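Local coordinates for transcription factor GAMBIF1 (Anopheles gambiae, PDB 1BVO), which probably activates RNA polymerase II transcription as a sequence-specific, Dorsal-like Rel factor, represented here by its DNA-binding specificity domain, at residues V110-A113 and L114-Q118. Sequence-based numbering, arbitrary orientation.
Sequences VEEA and LRLRQ
The R115 guanidinium meets E112 at its edge: E112 CG lies near the guanidinium plane, 3.7 Å from R115 NH1. Both residues belong to one alpha-helix, residues 107-120, of the Rel homology DNA-binding domain. The E112 carboxylate plane is turned 73° from that of the guanidinium. The two charged ends do not pair, since E112 OE2 stays 5.4 Å from R115 NH1. R115 CG is anti to the backbone N (chi1 -169°), and bends at chi2 and chi3 bring NH1 next to E112 CG, where the two side chains cross at a slant. R115 NH2 instead forms a salt bridge with E119.

Side chains of the helix rest on loops, L114 on H131 and R117 on V122. The nearest atom of residues 110-118 is about 7 Å from the bound DNA. The segments are joined by i to i+4 backbone bonds. R115 N donates to E111 O over 2.7 Å, and R117 N donates to A113 O over 2.9 Å.

The buried residues are V110, A113, L114 and R117. The guanidinium of R117 is held by surrounding backbone: NH1 bonds to H69 O and NH2 to H71 O. V110 and L114 lie side by side one turn apart and point the same way. V110 CG1 touches L114 CD1 at 3.8 Å. At the backbone of the same two residues, L114 N donates to V110 O at 2.9 Å, with an almost straight N-H...O angle of 177°.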
loop_
_atom_site.group_PDB
_atom_site.type_symbol
_atom_site.label_atom_id
_atom_site.label_comp_id
_atom_site.label_asym_id
_atom_site.label_seq_id
_atom_site.Cartn_x
_atom_site.Cartn_y
_atom_site.Cartn_z
ATOM N N VAL C 110 -0.985 -11.465 -4.394
ATOM C CA VAL C 110 -1.070 -12.928 -4.328
ATOM C C VAL C 110 -1.446 -13.590 -5.640
ATOM O O VAL C 110 -0.757 -14.515 -6.072
ATOM C CB VAL C 110 -2.074 -13.452 -3.273
ATOM C CG1 VAL C 110 -2.261 -14.955 -3.444
ATOM C CG2 VAL C 110 -1.572 -13.172 -1.866
ATOM N N GLU C 111 -2.504 -13.105 -6.287
ATOM C CA GLU C 111 -2.957 -13.722 -7.535
ATOM C C GLU C 111 -1.920 -13.753 -8.674
ATOM O O GLU C 111 -1.507 -14.833 -9.095
ATOM C CB GLU C 111 -4.304 -13.134 -8.010
ATOM C CG GLU C 111 -4.917 -13.866 -9.231
ATOM C CD GLU C 111 -6.308 -14.472 -8.986
ATOM O OE1 GLU C 111 -6.988 -14.101 -7.994
ATOM O OE2 GLU C 111 -6.739 -15.317 -9.814
ATOM N N GLU C 112 -1.447 -12.584 -9.110
ATOM C CA GLU C 112 -0.450 -12.453 -10.187
ATOM C C GLU C 112 0.771 -13.325 -9.864
ATOM O O GLU C 112 1.352 -13.959 -10.750
ATOM C CB GLU C 112 -0.048 -10.966 -10.348
ATOM C CG GLU C 112 1.257 -10.671 -11.100
ATOM C CD GLU C 112 2.155 -9.666 -10.348
ATOM O OE1 GLU C 112 1.900 -8.434 -10.425
ATOM O OE2 GLU C 112 3.122 -10.117 -9.683
ATOM N N ALA C 113 1.108 -13.399 -8.579
ATOM C CA ALA C 113 2.238 -14.191 -8.109
ATOM C C ALA C 113 1.987 -15.664 -8.396
ATOM O O ALA C 113 2.769 -16.311 -9.104
ATOM C CB ALA C 113 2.455 -13.970 -6.627
ATOM N N LEU C 114 0.899 -16.192 -7.845
ATOM C CA LEU C 114 0.536 -17.586 -8.059
ATOM C C LEU C 114 0.344 -17.831 -9.543
ATOM O O LEU C 114 0.550 -18.939 -10.033
ATOM C CB LEU C 114 -0.744 -17.923 -7.312
ATOM C CG LEU C 114 -0.531 -18.045 -5.806
ATOM C CD1 LEU C 114 -1.857 -18.302 -5.125
ATOM C CD2 LEU C 114 0.455 -19.169 -5.529
ATOM N N ARG C 115 -0.035 -16.772 -10.251
ATOM C CA ARG C 115 -0.229 -16.834 -11.691
ATOM C C ARG C 115 1.138 -17.257 -12.235
ATOM O O ARG C 115 1.257 -18.297 -12.876
ATOM C CB ARG C 115 -0.623 -15.446 -12.228
ATOM C CG ARG C 115 -1.125 -15.401 -13.677
ATOM C CD ARG C 115 -0.786 -14.074 -14.351
ATOM N NE ARG C 115 0.354 -14.186 -15.271
ATOM C CZ ARG C 115 1.470 -13.455 -15.206
ATOM N NH1 ARG C 115 1.621 -12.537 -14.248
ATOM N NH2 ARG C 115 2.451 -13.665 -16.095
ATOM N N LEU C 116 2.175 -16.511 -11.855
ATOM C CA LEU C 116 3.547 -16.787 -12.286
ATOM C C LEU C 116 4.113 -18.140 -11.844
ATOM O O LEU C 116 4.782 -18.807 -12.633
ATOM C CB LEU C 116 4.489 -15.644 -11.869
ATOM C CG LEU C 116 4.354 -14.328 -12.648
ATOM C CD1 LEU C 116 5.042 -13.185 -11.913
ATOM C CD2 LEU C 116 4.933 -14.495 -14.046
ATOM N N ARG C 117 3.859 -18.553 -10.603
ATOM C CA ARG C 117 4.363 -19.844 -10.127
ATOM C C ARG C 117 3.863 -20.918 -11.106
ATOM O O ARG C 117 4.606 -21.828 -11.454
ATOM C CB ARG C 117 3.887 -20.120 -8.688
ATOM C CG ARG C 117 4.554 -21.333 -7.979
ATOM C CD ARG C 117 6.028 -21.095 -7.620
ATOM N NE ARG C 117 6.246 -19.790 -6.977
ATOM C CZ ARG C 117 5.946 -19.498 -5.712
ATOM N NH1 ARG C 117 5.415 -20.431 -4.924
ATOM N NH2 ARG C 117 6.125 -18.248 -5.268
ATOM N N GLN C 118 2.649 -20.739 -11.631
ATOM C CA GLN C 118 2.058 -21.680 -12.593
ATOM C C GLN C 118 2.801 -21.720 -13.939
ATOM O O GLN C 118 3.052 -22.802 -14.469
ATOM C CB GLN C 118 0.563 -21.377 -12.822
ATOM C CG GLN C 118 -0.166 -22.414 -13.712
ATOM C CD GLN C 118 -1.673 -22.192 -13.836
ATOM O OE1 GLN C 118 -2.469 -23.080 -13.507
ATOM N NE2 GLN C 118 -2.071 -21.031 -14.355
#